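Local coordinates for protein FACT complex subunit SPT16 (Ashbya gossypii, PDB 6A8M) that probably acts, as a subunit of the histone chaperone FACT, to reorganise nucleosomes in transcription, replication and repair of DNA, at residues 359-371 / 375-387. Numbering follows the deposited sequence.
Sequences AGFTKNVGSLMGL and DSQFVLNNKNDYR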
loop_
_atom_site.group_PDB
_atom_site.type_symbol
_atom_site.label_atom_id
_atom_site.label_comp_id
_atom_site.label_asym_id
_atom_site.label_seq_id
_atom_site.Cartn_x
_atom_site.Cartn_y
_atom_site.Cartn_z
ATOM N N ALA A 359 10.095 26.159 1.811
ATOM C CA ALA A 359 10.306 25.714 3.191
ATOM C C ALA A 359 9.184 24.807 3.658
ATOM O O ALA A 359 9.415 23.876 4.444
ATOM C CB ALA A 359 10.405 26.918 4.119
ATOM N N GLY A 360 7.963 25.095 3.221
ATOM C CA GLY A 360 6.793 24.359 3.671
ATOM C C GLY A 360 6.516 23.085 2.917
ATOM O O GLY A 360 5.626 22.327 3.311
ATOM N N PHE A 361 7.275 22.819 1.867
ATOM C CA PHE A 361 7.072 21.626 1.049
ATOM C C PHE A 361 7.362 20.364 1.857
ATOM O O PHE A 361 8.342 20.307 2.617
ATOM C CB PHE A 361 8.017 21.707 -0.149
ATOM C CG PHE A 361 7.801 20.670 -1.217
ATOM C CD1 PHE A 361 6.530 20.381 -1.708
ATOM C CD2 PHE A 361 8.904 20.065 -1.814
ATOM C CE1 PHE A 361 6.372 19.452 -2.761
ATOM C CE2 PHE A 361 8.749 19.133 -2.838
ATOM C CZ PHE A 361 7.491 18.841 -3.319
ATOM N N THR A 362 6.485 19.364 1.695
ATOM C CA THR A 362 6.726 18.021 2.196
ATOM C C THR A 362 8.105 17.536 1.752
ATOM O O THR A 362 8.583 17.894 0.673
ATOM C CB THR A 362 5.606 17.082 1.688
ATOM O OG1 THR A 362 5.440 17.188 0.254
ATOM C CG2 THR A 362 4.271 17.463 2.330
ATOM N N LYS A 363 8.772 16.767 2.606
ATOM C CA LYS A 363 10.103 16.268 2.267
ATOM C C LYS A 363 10.071 15.003 1.398
ATOM O O LYS A 363 11.107 14.350 1.198
ATOM C CB LYS A 363 10.906 16.038 3.551
ATOM C CG LYS A 363 11.198 17.337 4.307
ATOM C CD LYS A 363 12.032 18.292 3.428
ATOM C CE LYS A 363 12.527 19.544 4.195
ATOM N NZ LYS A 363 13.181 20.512 3.254
ATOM N N ASN A 364 8.902 14.635 0.893
ATOM C CA ASN A 364 8.809 13.577 -0.104
ATOM C C ASN A 364 7.595 13.876 -0.961
ATOM O O ASN A 364 6.713 14.646 -0.563
ATOM C CB ASN A 364 8.686 12.196 0.556
ATOM C CG ASN A 364 7.354 12.017 1.282
ATOM O OD1 ASN A 364 6.363 11.594 0.693
ATOM N ND2 ASN A 364 7.328 12.360 2.563
ATOM N N VAL A 365 7.532 13.259 -2.144
ATOM C CA VAL A 365 6.334 13.427 -2.967
ATOM C C VAL A 365 5.605 12.099 -3.151
ATOM O O VAL A 365 4.912 11.889 -4.147
ATOM C CB VAL A 365 6.650 14.102 -4.322
ATOM C CG1 VAL A 365 7.093 15.560 -4.072
ATOM C CG2 VAL A 365 7.695 13.338 -5.151
ATOM N N GLY A 366 5.678 11.238 -2.149
ATOM C CA GLY A 366 4.849 10.054 -2.162
ATOM C C GLY A 366 5.666 8.788 -2.121
ATOM O O GLY A 366 6.812 8.784 -1.646
ATOM N N SER A 367 5.097 7.693 -2.605
ATOM C CA SER A 367 5.827 6.434 -2.562
ATOM C C SER A 367 5.272 5.476 -3.600
ATOM O O SER A 367 4.192 5.680 -4.155
ATOM C CB SER A 367 5.732 5.788 -1.183
ATOM O OG SER A 367 4.465 5.181 -1.011
ATOM N N LEU A 368 6.041 4.415 -3.852
ATOM C CA LEU A 368 5.462 3.220 -4.449
ATOM C C LEU A 368 4.292 2.738 -3.595
ATOM O O LEU A 368 4.327 2.826 -2.363
ATOM C CB LEU A 368 6.543 2.141 -4.566
ATOM C CG LEU A 368 6.464 1.033 -5.607
ATOM C CD1 LEU A 368 6.471 1.560 -7.032
ATOM C CD2 LEU A 368 7.676 0.102 -5.374
ATOM N N MET A 369 3.259 2.212 -4.258
ATOM C CA MET A 369 2.043 1.754 -3.595
ATOM C C MET A 369 1.568 0.478 -4.283
ATOM O O MET A 369 1.828 0.270 -5.469
ATOM C CB MET A 369 0.955 2.854 -3.642
ATOM C CG MET A 369 -0.376 2.529 -2.953
ATOM S SD MET A 369 -1.400 4.006 -2.873
ATOM C CE MET A 369 -1.485 4.397 -4.621
ATOM N N GLY A 370 0.884 -0.378 -3.527
ATOM C CA GLY A 370 0.343 -1.609 -4.099
ATOM C C GLY A 370 -0.380 -2.396 -3.029
ATOM O O GLY A 370 -1.313 -1.877 -2.403
ATOM N N LEU A 371 0.060 -3.639 -2.785
ATOM C CA LEU A 371 -0.435 -4.380 -1.627
ATOM C C LEU A 371 -0.060 -3.686 -0.329
ATOM O O LEU A 371 -0.799 -3.775 0.660
ATOM C CB LEU A 371 0.118 -5.808 -1.649
ATOM C CG LEU A 371 -0.367 -6.687 -2.808
ATOM C CD1 LEU A 371 0.432 -7.984 -2.925
ATOM C CD2 LEU A 371 -1.855 -7.024 -2.605
ATOM N N ASP A 375 5.236 1.959 0.597
ATOM C CA ASP A 375 6.484 1.201 0.570
ATOM C C ASP A 375 7.607 2.125 1.014
ATOM O O ASP A 375 8.109 2.949 0.237
ATOM C CB ASP A 375 6.722 0.643 -0.822
ATOM C CG ASP A 375 7.914 -0.297 -0.882
ATOM O OD1 ASP A 375 8.791 -0.261 0.016
ATOM O OD2 ASP A 375 7.985 -1.049 -1.873
ATOM N N SER A 376 8.032 1.968 2.274
ATOM C CA SER A 376 9.067 2.814 2.848
ATOM C C SER A 376 10.426 2.606 2.214
ATOM O O SER A 376 11.322 3.421 2.443
ATOM C CB SER A 376 9.164 2.553 4.344
ATOM O OG SER A 376 7.923 2.885 4.943
ATOM N N GLN A 377 10.602 1.526 1.457
ATOM C CA GLN A 377 11.806 1.283 0.683
ATOM C C GLN A 377 11.825 2.054 -0.625
ATOM O O GLN A 377 12.822 1.992 -1.340
ATOM C CB GLN A 377 11.929 -0.210 0.359
ATOM C CG GLN A 377 11.858 -1.132 1.558
ATOM C CD GLN A 377 13.032 -0.933 2.477
ATOM O OE1 GLN A 377 14.173 -0.806 2.025
ATOM N NE2 GLN A 377 12.764 -0.894 3.778
ATOM N N PHE A 378 10.740 2.732 -0.975
ATOM C CA PHE A 378 10.659 3.440 -2.256
ATOM C C PHE A 378 9.830 4.701 -2.026
ATOM O O PHE A 378 8.789 4.912 -2.629
ATOM C CB PHE A 378 10.077 2.522 -3.330
ATOM C CG PHE A 378 10.422 2.903 -4.755
ATOM C CD1 PHE A 378 10.422 4.230 -5.178
ATOM C CD2 PHE A 378 10.706 1.917 -5.688
ATOM C CE1 PHE A 378 10.724 4.574 -6.509
ATOM C CE2 PHE A 378 11.022 2.239 -7.009
ATOM C CZ PHE A 378 11.041 3.563 -7.428
ATOM N N VAL A 379 10.293 5.549 -1.085
ATOM C CA VAL A 379 9.712 6.864 -0.846
ATOM C C VAL A 379 10.360 7.858 -1.797
ATOM O O VAL A 379 11.576 7.806 -2.039
ATOM C CB VAL A 379 9.896 7.288 0.624
ATOM C CG1 VAL A 379 9.433 8.698 0.837
ATOM C CG2 VAL A 379 9.079 6.358 1.558
ATOM N N LEU A 380 9.552 8.780 -2.338
ATOM C CA LEU A 380 10.054 9.735 -3.321
ATOM C C LEU A 380 10.626 10.939 -2.581
ATOM O O LEU A 380 10.003 11.995 -2.470
ATOM C CB LEU A 380 8.947 10.124 -4.294
ATOM C CG LEU A 380 8.326 8.942 -5.048
ATOM C CD1 LEU A 380 7.179 9.410 -5.965
ATOM C CD2 LEU A 380 9.390 8.213 -5.862
ATOM N N ASN A 381 11.840 10.758 -2.047
ATOM C CA ASN A 381 12.526 11.798 -1.294
ATOM C C ASN A 381 13.956 11.935 -1.804
ATOM O O ASN A 381 14.403 11.179 -2.681
ATOM C CB ASN A 381 12.489 11.483 0.205
ATOM C CG ASN A 381 13.172 10.169 0.550
ATOM O OD1 ASN A 381 14.064 9.699 -0.154
ATOM N ND2 ASN A 381 12.768 9.577 1.670
ATOM N N ASN A 382 14.698 12.891 -1.225
ATOM C CA ASN A 382 16.066 13.151 -1.671
ATOM C C ASN A 382 17.032 12.034 -1.281
ATOM O O ASN A 382 18.094 11.886 -1.906
ATOM C CB ASN A 382 16.552 14.502 -1.107
ATOM C CG ASN A 382 18.063 14.710 -1.270
ATOM O OD1 ASN A 382 18.852 14.301 -0.410
ATOM N ND2 ASN A 382 18.470 15.358 -2.364
ATOM N N LYS A 383 16.696 11.243 -0.272
ATOM C CA LYS A 383 17.661 10.303 0.274
ATOM C C LYS A 383 17.827 9.067 -0.604
ATOM O O LYS A 383 18.939 8.533 -0.709
ATOM C CB LYS A 383 17.236 9.897 1.688
ATOM N N ASN A 384 16.762 8.623 -1.262
ATOM C CA ASN A 384 16.777 7.333 -1.952
ATOM C C ASN A 384 17.306 7.551 -3.373
ATOM O O ASN A 384 16.587 8.055 -4.239
ATOM C CB ASN A 384 15.379 6.713 -1.938
ATOM C CG ASN A 384 15.368 5.274 -2.462
ATOM O OD1 ASN A 384 16.162 4.917 -3.335
ATOM N ND2 ASN A 384 14.485 4.450 -1.919
ATOM N N ASP A 385 18.567 7.176 -3.610
ATOM C CA ASP A 385 19.161 7.156 -4.948
ATOM C C ASP A 385 19.428 5.728 -5.416
ATOM O O ASP A 385 20.171 5.521 -6.379
ATOM C CB ASP A 385 20.439 8.007 -5.003
ATOM C CG ASP A 385 21.533 7.495 -4.073
ATOM O OD1 ASP A 385 21.272 6.498 -3.357
ATOM O OD2 ASP A 385 22.631 8.097 -4.071
ATOM N N TYR A 386 18.817 4.738 -4.759
ATOM C CA TYR A 386 19.121 3.332 -4.999
ATOM C C TYR A 386 17.937 2.522 -5.514
ATOM O O TYR A 386 18.062 1.296 -5.648
ATOM C CB TYR A 386 19.656 2.669 -3.717
ATOM C CG TYR A 386 18.729 2.778 -2.529
ATOM C CD1 TYR A 386 17.753 1.809 -2.278
ATOM C CD2 TYR A 386 18.823 3.847 -1.655
ATOM C CE1 TYR A 386 16.898 1.920 -1.194
ATOM C CE2 TYR A 386 17.985 3.954 -0.568
ATOM C CZ TYR A 386 17.023 2.993 -0.341
ATOM O OH TYR A 386 16.181 3.117 0.735
ATOM N N ARG A 387 16.793 3.149 -5.767
ATOM C CA ARG A 387 15.697 2.506 -6.475
ATOM C C ARG A 387 15.501 3.217 -7.805
ATOM O O ARG A 387 15.931 4.358 -7.995
ATOM C CB ARG A 387 14.385 2.538 -5.670
ATOM C CG ARG A 387 14.519 1.965 -4.280
ATOM C CD ARG A 387 14.789 0.478 -4.314
ATOM N NE ARG A 387 13.704 -0.274 -4.943
ATOM C CZ ARG A 387 12.659 -0.767 -4.292
ATOM N NH1 ARG A 387 12.542 -0.588 -2.977
ATOM N NH2 ARG A 387 11.726 -1.441 -4.954
HETATM O O HOH W 1 13.749 14.660 0.906
#
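Leu-368 and Phe-378 make the main apolar contact between 359-371 and 375-387: CD1 of Leu-368 lies over one face of the Phe-378 ring, while Leu-368 CD2 comes within 3.5 Å of Phe-378 CD2. CG anti to the backbone N (chi1 -155°) carries the leucine's CD2 to 3.7 Å from Asp-375 OD2, the two side chains pointing the same way; that OD2 hydrogen-bonds to Ser-171 OG. Arg-387 packs its CB over a face of the phenylalanine ring, and Phe-395 meets that ring edge-to-face. Further along, CG2 of Val-365 touches CB of Leu-380 at 3.6 Å, the two side chains crossing at about a right angle.

Four backbone hydrogen bonds join the segments, which form an antiparallel beta hairpin within the peptidase-like M24 domain; the short, weakly bonded strand 379-381 lies at one edge of a five-stranded antiparallel sheet, and 364-368 pairs on its other side with 394-405. Leu-380 both donates to Gly-366 O, almost straight at 176°, and accepts from Val-365 N. Leu-368 N hydrogen-bonds to Phe-378 O (3.0 Å). At the turn end, Leu-368 O is gripped from opposite faces of its plane by Asp-375 N (3.2 Å) and the hydroxyl of Ser-367 (OG to O 2.7 Å).

Asn-364 OD1 accepts from Gly-366 N on a lone pair, closing an Asx turn, and also accepts a hydrogen bond from Arg-374 NH2. One water links Lys-363 O to Asn-382 N.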